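PDB 3I44: aldehyde dehydrogenase from Bartonella henselae, which probably oxidises aldehydes to the corresponding carboxylic acids with a nicotinamide coenzyme, as other members of the aldehyde dehydrogenase family do. Local coordinates for residues I162-L167 with G189-L194; L241-F246 with L264-L269; T367-G372 with P387-D392; K318-A323 with L409-F414; Y44-S49 with R381-R386. The protein carries 1 engineered substitution. All coordinates share one frame; numbering follows the deposited sequence.

Contacts 1 and 2 come in series along the chain and share one sheet, their centres about 9 Å apart; its neighbouring strands 156-168 and 243-247 are bonded from G166 to M243 and S245. This Rossmann-like core carries the coenzyme in the family. Contacts 3 and 4, also about 9 Å apart by their centres, share a second sheet through strands 388-391 and 408-414, contact 3 nested in the loop closed by contact 4. Contacts 1 and 3 lie on opposite sides of the chain's centre, about 45 Å apart between centres. Contact 5 encloses contacts 1 and 2 in sequence and crosses contacts 3 and 4, linking an N-terminal strand to what is probably the catalytic domain.

Contact 1: residues I162-L167 with G189-L194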
# COMPACT_ATOMS: atom_id res chain seq x y z
N ILE A 162 2.75 11.77 -7.05
CA ILE A 162 2.34 10.45 -7.57
C ILE A 162 1.63 10.61 -8.93
O ILE A 162 1.75 9.73 -9.80
CB ILE A 162 1.51 9.63 -6.53
CG1 ILE A 162 1.55 8.14 -6.91
CG2 ILE A 162 0.07 10.15 -6.41
CD1 ILE A 162 1.11 7.11 -5.76
N GLY A 163 0.94 11.73 -9.13
CA GLY A 163 0.24 12.00 -10.39
C GLY A 163 -1.16 12.55 -10.21
O GLY A 163 -1.41 13.33 -9.30
N VAL A 164 -2.07 12.14 -11.09
CA VAL A 164 -3.44 12.55 -11.05
C VAL A 164 -4.15 11.55 -10.17
O VAL A 164 -3.99 10.37 -10.35
CB VAL A 164 -4.10 12.60 -12.46
CG1 VAL A 164 -5.47 13.24 -12.37
CG2 VAL A 164 -3.25 13.39 -13.48
N VAL A 165 -4.91 12.02 -9.18
CA VAL A 165 -5.48 11.16 -8.17
C VAL A 165 -6.98 11.29 -8.06
O VAL A 165 -7.58 12.34 -8.35
CB VAL A 165 -4.80 11.41 -6.80
CG1 VAL A 165 -3.28 11.26 -6.99
CG2 VAL A 165 -5.13 12.82 -6.26
N GLY A 166 -7.57 10.18 -7.61
CA GLY A 166 -9.01 10.11 -7.30
C GLY A 166 -9.28 10.15 -5.82
O GLY A 166 -8.68 9.40 -5.04
N LEU A 167 -10.20 11.02 -5.43
CA LEU A 167 -10.54 11.26 -4.03
C LEU A 167 -12.02 11.00 -3.82
O LEU A 167 -12.84 11.57 -4.52
CB LEU A 167 -10.20 12.70 -3.62
CG LEU A 167 -8.78 13.22 -3.94
CD1 LEU A 167 -8.56 14.62 -3.38
CD2 LEU A 167 -7.71 12.23 -3.37
N GLY A 189 1.92 18.31 -5.05
CA GLY A 189 2.01 18.64 -6.49
C GLY A 189 1.11 17.81 -7.41
O GLY A 189 1.32 17.79 -8.64
N CYS A 190 0.15 17.11 -6.82
CA CYS A 190 -0.83 16.32 -7.58
C CYS A 190 -1.99 17.18 -8.04
O CYS A 190 -2.27 18.20 -7.43
CB CYS A 190 -1.40 15.20 -6.74
SG CYS A 190 -0.22 13.97 -6.26
N THR A 191 -2.68 16.74 -9.08
CA THR A 191 -4.01 17.25 -9.45
C THR A 191 -5.01 16.12 -9.15
O THR A 191 -4.63 14.95 -8.89
CB THR A 191 -4.04 17.67 -10.93
OG1 THR A 191 -3.81 16.53 -11.75
CG2 THR A 191 -2.94 18.74 -11.24
N MET A 192 -6.30 16.44 -9.14
CA MET A 192 -7.27 15.51 -8.51
C MET A 192 -8.69 15.65 -9.02
O MET A 192 -9.09 16.72 -9.46
CB MET A 192 -7.29 15.71 -6.98
CG MET A 192 -7.73 17.10 -6.54
SD MET A 192 -6.85 17.70 -5.05
CE MET A 192 -5.25 18.04 -5.75
N VAL A 193 -9.43 14.55 -8.92
CA VAL A 193 -10.87 14.54 -9.08
C VAL A 193 -11.48 14.03 -7.78
O VAL A 193 -11.18 12.91 -7.34
CB VAL A 193 -11.36 13.70 -10.26
CG1 VAL A 193 -12.92 13.74 -10.36
CG2 VAL A 193 -10.72 14.22 -11.56
N LEU A 194 -12.30 14.87 -7.17
CA LEU A 194 -13.05 14.54 -5.96
C LEU A 194 -14.50 14.18 -6.33
O LEU A 194 -15.17 14.92 -7.08
CB LEU A 194 -13.05 15.72 -5.00
CG LEU A 194 -13.99 15.65 -3.77
CD1 LEU A 194 -13.58 14.54 -2.84
CD2 LEU A 194 -14.07 16.99 -3.03
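V165 is held at both ends of its backbone by the facing strand: its N donates to T191 O at 3.0 Å, and its O accepts from V193 N at 2.9 Å. L167 N extends the ladder to V193 O at 2.9 Å, which leaves V193 bonded through both its N and its O. Weak CA-H...O contacts from M192 and L194 to the oxygens of V165 and L167 fill in between. The paired strands are the first and last elements of a beta-alpha-beta crossover, strand 156-168, helix 174-188 and strand 191-195, within the Rossmann-like sheet that binds coenzyme in this family; G189 ends the helix in a Schellman motif. Among the apolar contacts, V165 and M192 lie side by side and point the same way, with V165 CG2 3.7 Å from M192 CB. M192 bends at chi2 (-144°) and chi3 (73°), which takes its end away toward V182, A185 and L186 of the helix, yet leaves its SD 3.9 Å from L167 CD1. Nearer the start, I162 CG2 rests 3.8 Å from C190 SG. On the face opposite V165 and M192, both methyls of V164 approach T191 OG1, CG2 at 3.6 Å; that hydroxyl is bonded to A72 O of helix 62-79. Where the pairing begins, buried G163 O and T191 N have no partner in the model, and G163 O abuts C190 CB at 3.2 Å.

Contact 2: residues L241-F246 with L264-L269; sequences LEMISF and LKRVCL. Engineered in segment 241-246: E242 (natural residue Gly).
M243 lays its extended chain along the neighbouring strand, its CE reaching C268 SG at 3.6 Å. With CG anti to the backbone N (chi1 166°), the thioether runs past the R266 side chain, M243 SD lying 3.9 Å from R266 CD. The guanidinium end goes elsewhere, R266 NH1 bonding to E487 O and L489 O. K265 runs the other way: its CE touches L241 O at 3.3 Å, its CD flanks I244 CG1, and its NZ is bonded to T263 OG1 and H238 O. At the far end F246 CB meets L269 CD2 at 3.9 Å. Strands 243-247 and 266-270 are the parallel arms of a beta-alpha-beta unit through helix 250-261, in the Rossmann-like sheet. R266 N donates to E242 O at 3.1 Å, the least straight of four bonds (144°). The ladder then straightens through I244 N to R266 O and C268 N to I244 O, ending with F246 N to C268 O at 2.9 Å (176°). E242 is an engineered residue whose carboxylate forms salt bridges with R476 and R451 of the second subunit. The pairing thus rests on backbone polarity and aliphatic or sulfur packing, while the charged ends of E242, K265 and R266 find their partners beyond the two strands.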
# COMPACT_ATOMS: atom_id res chain seq x y z
N LEU A 241 -5.60 7.62 -13.65
CA LEU A 241 -5.37 7.96 -12.24
C LEU A 241 -4.31 7.05 -11.67
O LEU A 241 -4.31 5.84 -11.92
CB LEU A 241 -6.65 7.88 -11.41
CG LEU A 241 -7.81 8.79 -11.85
CD1 LEU A 241 -9.03 8.56 -10.87
CD2 LEU A 241 -7.38 10.25 -11.93
N GLU A 242 -3.40 7.60 -10.89
CA GLU A 242 -2.34 6.76 -10.36
C GLU A 242 -2.59 6.35 -8.89
O GLU A 242 -1.92 5.46 -8.34
CB GLU A 242 -0.99 7.40 -10.65
CG GLU A 242 -0.16 6.51 -11.72
CD GLU A 242 0.77 5.63 -10.94
OE1 GLU A 242 0.46 4.44 -10.62
OE2 GLU A 242 1.81 6.24 -10.53
N MET A 243 -3.61 6.93 -8.29
CA MET A 243 -3.94 6.65 -6.89
C MET A 243 -5.37 6.94 -6.60
O MET A 243 -5.94 7.87 -7.17
CB MET A 243 -3.07 7.53 -5.99
CG MET A 243 -3.54 7.60 -4.55
SD MET A 243 -2.36 8.50 -3.65
CE MET A 243 -3.08 8.48 -1.96
N ILE A 244 -5.95 6.16 -5.69
CA ILE A 244 -7.27 6.42 -5.15
C ILE A 244 -7.17 6.52 -3.64
O ILE A 244 -6.68 5.58 -3.00
CB ILE A 244 -8.27 5.30 -5.44
CG1 ILE A 244 -8.55 5.26 -6.92
CG2 ILE A 244 -9.61 5.58 -4.71
CD1 ILE A 244 -9.31 6.45 -7.42
N SER A 245 -7.66 7.65 -3.10
CA SER A 245 -7.83 7.84 -1.67
C SER A 245 -9.31 7.74 -1.33
O SER A 245 -10.09 8.57 -1.76
CB SER A 245 -7.26 9.17 -1.19
OG SER A 245 -7.33 9.21 0.22
N PHE A 246 -9.67 6.75 -0.53
CA PHE A 246 -11.07 6.47 -0.25
C PHE A 246 -11.35 6.37 1.25
O PHE A 246 -10.65 5.71 1.98
CB PHE A 246 -11.51 5.17 -0.96
CG PHE A 246 -12.88 4.69 -0.56
CD1 PHE A 246 -13.99 5.06 -1.29
CD2 PHE A 246 -13.06 3.86 0.52
CE1 PHE A 246 -15.25 4.62 -0.92
CE2 PHE A 246 -14.30 3.40 0.88
CZ PHE A 246 -15.41 3.81 0.17
N LEU A 264 -2.75 -1.25 -11.02
CA LEU A 264 -1.75 -1.19 -9.96
C LEU A 264 -1.62 0.21 -9.33
O LEU A 264 -0.52 0.71 -9.11
CB LEU A 264 -0.41 -1.65 -10.51
CG LEU A 264 -0.42 -3.12 -10.95
CD1 LEU A 264 0.76 -3.46 -11.87
CD2 LEU A 264 -0.47 -4.04 -9.70
N LYS A 265 -2.77 0.85 -9.10
CA LYS A 265 -2.82 2.14 -8.40
C LYS A 265 -2.39 1.98 -6.96
O LYS A 265 -2.55 0.92 -6.36
CB LYS A 265 -4.24 2.71 -8.40
CG LYS A 265 -4.80 3.07 -9.72
CD LYS A 265 -6.22 3.55 -9.53
CE LYS A 265 -6.86 4.08 -10.79
NZ LYS A 265 -6.82 3.14 -11.85
N ARG A 266 -1.82 3.02 -6.39
CA ARG A 266 -1.79 3.09 -4.94
C ARG A 266 -3.23 3.28 -4.43
O ARG A 266 -3.99 4.13 -4.91
CB ARG A 266 -0.88 4.25 -4.47
CG ARG A 266 -0.98 4.49 -2.95
CD ARG A 266 -0.03 5.58 -2.54
NE ARG A 266 1.36 5.14 -2.56
CZ ARG A 266 2.40 5.97 -2.54
NH1 ARG A 266 2.21 7.29 -2.56
NH2 ARG A 266 3.63 5.48 -2.54
N VAL A 267 -3.60 2.48 -3.44
CA VAL A 267 -4.91 2.57 -2.87
C VAL A 267 -4.79 2.85 -1.38
O VAL A 267 -4.21 2.05 -0.63
CB VAL A 267 -5.71 1.25 -3.11
CG1 VAL A 267 -7.08 1.33 -2.42
CG2 VAL A 267 -5.84 0.99 -4.64
N CYS A 268 -5.29 4.00 -0.95
CA CYS A 268 -5.27 4.37 0.48
C CYS A 268 -6.71 4.38 1.05
O CYS A 268 -7.56 5.11 0.58
CB CYS A 268 -4.58 5.73 0.67
SG CYS A 268 -2.84 5.63 0.22
N LEU A 269 -6.97 3.51 2.02
CA LEU A 269 -8.33 3.29 2.53
C LEU A 269 -8.49 3.70 4.02
O LEU A 269 -7.70 3.25 4.88
CB LEU A 269 -8.66 1.79 2.43
CG LEU A 269 -8.63 1.16 1.04
CD1 LEU A 269 -8.95 -0.34 1.06
CD2 LEU A 269 -9.60 1.90 0.06

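Contact 3: residues T367-G372 with P387-D392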
# COMPACT_ATOMS: atom_id res chain seq x y z
N THR A 367 -29.33 -7.58 27.26
CA THR A 367 -30.16 -6.71 28.13
C THR A 367 -30.33 -5.29 27.56
O THR A 367 -29.35 -4.54 27.45
CB THR A 367 -29.56 -6.59 29.52
OG1 THR A 367 -29.35 -7.90 30.02
CG2 THR A 367 -30.49 -5.79 30.48
N LEU A 368 -31.57 -4.92 27.22
CA LEU A 368 -31.89 -3.56 26.85
C LEU A 368 -31.97 -2.68 28.10
O LEU A 368 -32.92 -2.80 28.89
CB LEU A 368 -33.20 -3.48 26.06
CG LEU A 368 -33.67 -2.10 25.58
CD1 LEU A 368 -32.65 -1.43 24.65
CD2 LEU A 368 -35.03 -2.22 24.91
N VAL A 369 -30.98 -1.78 28.26
CA VAL A 369 -30.88 -0.94 29.45
C VAL A 369 -31.72 0.30 29.32
O VAL A 369 -32.40 0.67 30.28
CB VAL A 369 -29.42 -0.55 29.75
CG1 VAL A 369 -29.32 0.42 30.96
CG2 VAL A 369 -28.60 -1.81 29.96
N THR A 370 -31.65 0.95 28.16
CA THR A 370 -32.53 2.08 27.84
C THR A 370 -32.55 2.31 26.35
O THR A 370 -31.76 1.74 25.62
CB THR A 370 -32.12 3.38 28.57
OG1 THR A 370 -32.96 4.45 28.11
CG2 THR A 370 -30.64 3.73 28.30
N GLY A 371 -33.45 3.17 25.90
CA GLY A 371 -33.66 3.37 24.47
C GLY A 371 -34.27 2.13 23.83
O GLY A 371 -34.92 1.32 24.51
N GLY A 372 -34.04 1.96 22.53
CA GLY A 372 -34.69 0.90 21.76
C GLY A 372 -35.09 1.40 20.38
O GLY A 372 -34.53 2.39 19.87
N PRO A 387 -31.04 7.29 21.83
CA PRO A 387 -29.84 6.80 22.50
C PRO A 387 -30.11 5.49 23.22
O PRO A 387 -30.98 5.42 24.09
CB PRO A 387 -29.51 7.92 23.48
CG PRO A 387 -30.08 9.12 22.90
CD PRO A 387 -31.31 8.70 22.13
N THR A 388 -29.38 4.46 22.86
CA THR A 388 -29.67 3.10 23.31
C THR A 388 -28.45 2.46 23.95
O THR A 388 -27.32 2.59 23.44
CB THR A 388 -30.18 2.26 22.08
OG1 THR A 388 -31.35 2.89 21.55
CG2 THR A 388 -30.48 0.81 22.46
N VAL A 389 -28.66 1.75 25.05
CA VAL A 389 -27.62 1.01 25.73
C VAL A 389 -28.02 -0.46 25.86
O VAL A 389 -29.11 -0.77 26.36
CB VAL A 389 -27.31 1.63 27.13
CG1 VAL A 389 -26.29 0.82 27.88
CG2 VAL A 389 -26.83 3.09 27.00
N PHE A 390 -27.13 -1.37 25.44
CA PHE A 390 -27.24 -2.80 25.73
C PHE A 390 -26.16 -3.22 26.71
O PHE A 390 -25.04 -2.71 26.63
CB PHE A 390 -27.09 -3.62 24.45
CG PHE A 390 -28.25 -3.51 23.51
CD1 PHE A 390 -29.38 -4.30 23.69
CD2 PHE A 390 -28.22 -2.61 22.45
CE1 PHE A 390 -30.47 -4.21 22.81
CE2 PHE A 390 -29.30 -2.51 21.57
CZ PHE A 390 -30.42 -3.33 21.75
N ALA A 391 -26.50 -4.16 27.61
CA ALA A 391 -25.56 -4.77 28.54
C ALA A 391 -25.63 -6.29 28.38
O ALA A 391 -26.52 -6.80 27.67
CB ALA A 391 -25.84 -4.35 29.99
N ASP A 392 -24.71 -7.00 29.03
CA ASP A 392 -24.57 -8.45 28.86
C ASP A 392 -24.52 -8.84 27.37
O ASP A 392 -25.17 -9.79 26.94
CB ASP A 392 -25.72 -9.15 29.59
CG ASP A 392 -25.89 -8.60 31.00
OD1 ASP A 392 -24.86 -8.56 31.71
OD2 ASP A 392 -27.02 -8.16 31.37
O HOH W 1 -32.74 6.59 25.77
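L368 sends its CD1 over one face of the F390 ring, 4.0 Å from F390 CE1. CG stands anti to the backbone N (chi1 -179°), and this extended start lets L368 CD1 reach T388 CG2 as well, at 3.8 Å, so that one branch of leucine bridges two residues of the partner strand. T370 and V389 lie on the other face from L368 and F390, and V369 also turns to V389. V369 sets its CB 3.9 Å from V389 CG1 and its CG2 against A391 CB, while T370 crosses V389 obliquely, methyl to methyl. This two-against-one arrangement is a classic beta bulge, interrupting the antiparallel pairing of strand 367-370, an outermost strand, within this chain, of a seven-stranded sheet, with strand 388-391. The bulge shows in the bonds too: V369 N meets V389 O at 2.9 Å, but V389 N reaches T370 O at 3.2 Å from 38° above the carbonyl plane. Next to it, T370 OG1 shares a water with P387 O, to which the water donates at 2.7 Å. Beside the paired backbone bonds of T367 and A391, T367 OG1 donates to D392 OD2 at 2.7 Å, and that oxygen accepts on its anti lone pair; D392 OD1 is bonded to Y316 OH of helix 316-329. At the far end T388 OG1 accepts from G372 N at 3.0 Å and is bonded to R386 O besides. G371, just after the bulge, has a positive phi and brings its CA close to P387 O.

Contact 4: residues K318-A323 with L409-F414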
# COMPACT_ATOMS: atom_id res chain seq x y z
N LYS A 318 -22.07 -0.37 38.17
CA LYS A 318 -21.90 1.09 38.07
C LYS A 318 -21.89 1.60 36.61
O LYS A 318 -22.50 2.63 36.28
CB LYS A 318 -20.62 1.52 38.80
CG LYS A 318 -20.39 3.02 38.76
CD LYS A 318 -19.30 3.41 39.74
CE LYS A 318 -19.18 4.92 39.84
NZ LYS A 318 -18.25 5.31 40.96
N ALA A 319 -21.21 0.86 35.74
CA ALA A 319 -21.16 1.22 34.32
C ALA A 319 -22.56 1.23 33.69
O ALA A 319 -22.94 2.19 32.99
CB ALA A 319 -20.21 0.28 33.55
N ILE A 320 -23.33 0.17 33.96
CA ILE A 320 -24.68 0.08 33.43
C ILE A 320 -25.50 1.26 33.89
O ILE A 320 -26.21 1.89 33.10
CB ILE A 320 -25.40 -1.23 33.86
CG1 ILE A 320 -24.75 -2.44 33.19
CG2 ILE A 320 -26.90 -1.15 33.49
CD1 ILE A 320 -25.05 -3.82 33.86
N LYS A 321 -25.39 1.55 35.18
CA LYS A 321 -26.20 2.61 35.78
C LYS A 321 -25.78 3.96 35.20
O LYS A 321 -26.63 4.80 34.87
CB LYS A 321 -26.08 2.57 37.32
N THR A 322 -24.47 4.17 35.00
CA THR A 322 -23.97 5.45 34.45
C THR A 322 -24.38 5.63 32.99
O THR A 322 -24.86 6.69 32.61
CB THR A 322 -22.43 5.57 34.58
OG1 THR A 322 -22.08 5.49 35.96
CG2 THR A 322 -21.91 6.85 34.00
N ALA A 323 -24.20 4.58 32.19
CA ALA A 323 -24.68 4.59 30.78
C ALA A 323 -26.20 4.91 30.67
O ALA A 323 -26.63 5.73 29.86
CB ALA A 323 -24.38 3.24 30.13
N LEU A 409 -24.73 1.83 22.23
CA LEU A 409 -23.58 1.34 22.98
C LEU A 409 -23.81 -0.08 23.43
O LEU A 409 -24.91 -0.41 23.87
CB LEU A 409 -23.39 2.24 24.19
CG LEU A 409 -22.31 1.88 25.19
CD1 LEU A 409 -20.94 1.99 24.53
CD2 LEU A 409 -22.36 2.79 26.41
N SER A 410 -22.76 -0.92 23.35
CA SER A 410 -22.78 -2.26 23.89
C SER A 410 -21.82 -2.42 25.09
O SER A 410 -20.63 -2.16 24.95
CB SER A 410 -22.39 -3.25 22.78
OG SER A 410 -23.33 -3.23 21.72
N LEU A 411 -22.34 -2.84 26.26
CA LEU A 411 -21.53 -3.10 27.47
C LEU A 411 -21.44 -4.58 27.74
O LEU A 411 -22.43 -5.32 27.57
CB LEU A 411 -22.15 -2.48 28.74
CG LEU A 411 -21.88 -1.03 29.09
CD1 LEU A 411 -22.32 -0.18 27.92
CD2 LEU A 411 -22.63 -0.63 30.38
N LEU A 412 -20.27 -4.98 28.21
CA LEU A 412 -20.07 -6.31 28.75
C LEU A 412 -18.89 -6.27 29.73
O LEU A 412 -18.06 -5.37 29.67
CB LEU A 412 -19.79 -7.30 27.64
CG LEU A 412 -18.75 -6.95 26.58
CD1 LEU A 412 -18.21 -8.24 26.02
CD2 LEU A 412 -19.32 -6.03 25.42
N PRO A 413 -18.84 -7.22 30.68
CA PRO A 413 -17.78 -7.24 31.68
C PRO A 413 -16.58 -8.09 31.30
O PRO A 413 -16.66 -8.93 30.40
CB PRO A 413 -18.46 -7.86 32.89
CG PRO A 413 -19.37 -8.88 32.28
CD PRO A 413 -19.86 -8.25 30.96
N PHE A 414 -15.46 -7.84 31.97
CA PHE A 414 -14.33 -8.76 31.92
C PHE A 414 -13.79 -8.96 33.32
O PHE A 414 -14.01 -8.12 34.19
CB PHE A 414 -13.23 -8.29 30.97
CG PHE A 414 -12.50 -7.07 31.43
CD1 PHE A 414 -11.38 -7.18 32.26
CD2 PHE A 414 -12.92 -5.81 31.04
CE1 PHE A 414 -10.70 -6.05 32.69
CE2 PHE A 414 -12.24 -4.67 31.46
CZ PHE A 414 -11.12 -4.79 32.27
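L409 reaches with its CD2 to A323 CB at 4.3 Å, the first point where strand 408-414 meets the helix 316-329 laid against it. The helix packs on one face of the seven-stranded mixed sheet of what is, in this family, the catalytic domain; the short helical and strand segments run almost antiparallel (166°) with axes 9.5 Å apart. At S410 the chain uses its backbone to bond M309 of strand 308-312 and T307 just before that strand. L411 then carries most of the contact. Its CG is anti to the carbonyl carbon (chi1 -84°), which aims CD2 at the helix, where this single methyl settles among A319, I320 and A323. L411 CD2 lies 4.1 Å from A319 CB, 4.0 Å from I320 CG1 and 4.3 Å from A323 CB. The small alanines let it come close to the helix backbone, L411 CD2 lying 3.7 Å from I320 N. V389 of strand 388-391 also packs on L411 and A323. Farther along, F414 joins F280 in an edge-to-face stack. No hydrogen bond links the two segments. Within the helix, K318 O takes T322 N and T322 OG1 from opposite faces of its plane, the hydroxyl at 2.9 Å.

Contact 5: residues Y44-S49 with R381-R386. With NA (sodium ion), chain B.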
# COMPACT_ATOMS: atom_id res chain seq x y z
N TYR A 44 -32.20 14.41 -5.28
CA TYR A 44 -32.49 15.34 -4.22
C TYR A 44 -31.56 15.01 -3.06
O TYR A 44 -31.32 13.83 -2.75
CB TYR A 44 -33.95 15.23 -3.76
CG TYR A 44 -34.92 15.87 -4.72
CD1 TYR A 44 -34.66 17.14 -5.24
CD2 TYR A 44 -36.09 15.22 -5.11
CE1 TYR A 44 -35.53 17.75 -6.13
CE2 TYR A 44 -36.99 15.84 -6.01
CZ TYR A 44 -36.69 17.11 -6.51
OH TYR A 44 -37.53 17.77 -7.39
N VAL A 45 -31.02 16.06 -2.46
CA VAL A 45 -30.33 15.95 -1.20
C VAL A 45 -31.38 16.15 -0.10
O VAL A 45 -32.03 17.19 -0.07
CB VAL A 45 -29.22 17.01 -1.07
CG1 VAL A 45 -28.49 16.87 0.26
CG2 VAL A 45 -28.24 16.88 -2.23
N ILE A 46 -31.52 15.17 0.80
CA ILE A 46 -32.48 15.26 1.89
C ILE A 46 -31.86 15.85 3.17
O ILE A 46 -30.74 15.49 3.55
CB ILE A 46 -33.10 13.87 2.21
CG1 ILE A 46 -33.84 13.30 0.99
CG2 ILE A 46 -34.05 13.93 3.41
CD1 ILE A 46 -34.84 14.26 0.36
N ASP A 47 -32.57 16.80 3.78
CA ASP A 47 -32.34 17.28 5.14
C ASP A 47 -32.94 16.27 6.10
O ASP A 47 -34.17 16.17 6.18
CB ASP A 47 -33.02 18.63 5.31
CG ASP A 47 -32.80 19.24 6.69
OD1 ASP A 47 -32.59 18.48 7.68
OD2 ASP A 47 -32.84 20.50 6.79
N PRO A 48 -32.08 15.49 6.84
CA PRO A 48 -32.55 14.40 7.67
C PRO A 48 -33.31 14.84 8.93
O PRO A 48 -33.90 14.00 9.58
CB PRO A 48 -31.27 13.70 8.07
CG PRO A 48 -30.29 14.83 8.19
CD PRO A 48 -30.63 15.71 7.01
N SER A 49 -33.25 16.13 9.26
CA SER A 49 -33.95 16.66 10.41
C SER A 49 -35.45 16.80 10.07
O SER A 49 -36.30 16.72 10.98
CB SER A 49 -33.33 18.01 10.86
OG SER A 49 -32.05 17.82 11.50
N ARG A 381 -41.23 13.44 12.55
CA ARG A 381 -40.48 13.18 11.33
C ARG A 381 -38.99 13.40 11.57
O ARG A 381 -38.60 13.98 12.57
CB ARG A 381 -40.96 14.11 10.24
CG ARG A 381 -40.83 15.53 10.64
CD ARG A 381 -41.36 16.45 9.60
NE ARG A 381 -40.89 17.80 9.93
CZ ARG A 381 -40.84 18.82 9.07
NH1 ARG A 381 -41.25 18.66 7.81
NH2 ARG A 381 -40.38 20.00 9.48
N GLY A 382 -38.19 12.96 10.62
CA GLY A 382 -36.72 12.97 10.72
C GLY A 382 -36.21 11.62 11.15
O GLY A 382 -36.92 10.85 11.80
N TYR A 383 -34.96 11.34 10.83
CA TYR A 383 -34.35 10.04 11.11
C TYR A 383 -33.73 10.01 12.52
O TYR A 383 -32.54 9.75 12.69
CB TYR A 383 -33.30 9.73 10.02
CG TYR A 383 -33.84 9.98 8.60
CD1 TYR A 383 -35.05 9.42 8.17
CD2 TYR A 383 -33.16 10.82 7.72
CE1 TYR A 383 -35.57 9.70 6.89
CE2 TYR A 383 -33.66 11.10 6.46
CZ TYR A 383 -34.87 10.51 6.03
OH TYR A 383 -35.36 10.81 4.77
N TYR A 384 -34.57 10.23 13.53
CA TYR A 384 -34.10 10.27 14.92
C TYR A 384 -34.07 8.91 15.54
O TYR A 384 -35.08 8.18 15.53
CB TYR A 384 -34.99 11.18 15.75
CG TYR A 384 -34.93 12.61 15.27
CD1 TYR A 384 -33.84 13.42 15.58
CD2 TYR A 384 -35.96 13.16 14.52
CE1 TYR A 384 -33.78 14.73 15.15
CE2 TYR A 384 -35.89 14.49 14.07
CZ TYR A 384 -34.80 15.26 14.39
OH TYR A 384 -34.74 16.55 13.97
N VAL A 385 -32.89 8.55 16.06
CA VAL A 385 -32.67 7.28 16.70
C VAL A 385 -32.54 7.58 18.20
O VAL A 385 -31.94 8.59 18.59
CB VAL A 385 -31.40 6.59 16.15
CG1 VAL A 385 -31.12 5.27 16.89
CG2 VAL A 385 -31.51 6.33 14.64
N ARG A 386 -33.10 6.71 19.02
CA ARG A 386 -33.04 6.88 20.46
C ARG A 386 -31.68 6.46 20.98
O ARG A 386 -31.23 5.35 20.68
CB ARG A 386 -34.11 6.00 21.14
CG ARG A 386 -35.54 6.35 20.79
CD ARG A 386 -36.52 5.22 21.07
NE ARG A 386 -36.67 4.94 22.50
CZ ARG A 386 -37.21 3.83 23.00
NH1 ARG A 386 -37.65 2.88 22.19
NH2 ARG A 386 -37.33 3.67 24.31
NA NA B . -28.55 14.38 3.05
O HOH W 2 -29.60 13.06 1.00
O HOH W 3 -29.32 12.67 3.82
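Y383 has its CG anti to the carbonyl carbon (chi1 -47°) and its ring turned by chi2 of -52°, which swings the phenol back to P48 and I46. An inverse gamma turn centred on Y383 and an Asx turn at D47 shape the two chains here: D47 OD1 accepts from S49 N at 2.9 Å, met nearly along its C-O axis, and so holds the bend after strand 42-47. P48 CB approaches the ring obliquely, 3.5 Å from Y383 CD2. I46 comes to the ring edge, near its plane, and crosses at about a right angle, its CG2 3.6 Å from Y383 OH. One hydrogen bond joins the backbones, from Y383 N to P48 O at 3.1 Å. The same oxygen, P48 O, lies 3.2 Å from G382 CA. The phenol oxygen of Y384, its OH, lies 3.7 Å from S49 CB, and S49 OG is bonded to G335 N. R381 reaches out to a salt bridge with E52. I46 also binds a sodium ion through its carbonyl, as in cation sites seen in other aldehyde dehydrogenases. I46 O lies 2.5 Å from the metal, with E112 O, I199 O and two waters completing the shell; one of these waters accepts from I46 N at 2.9 Å.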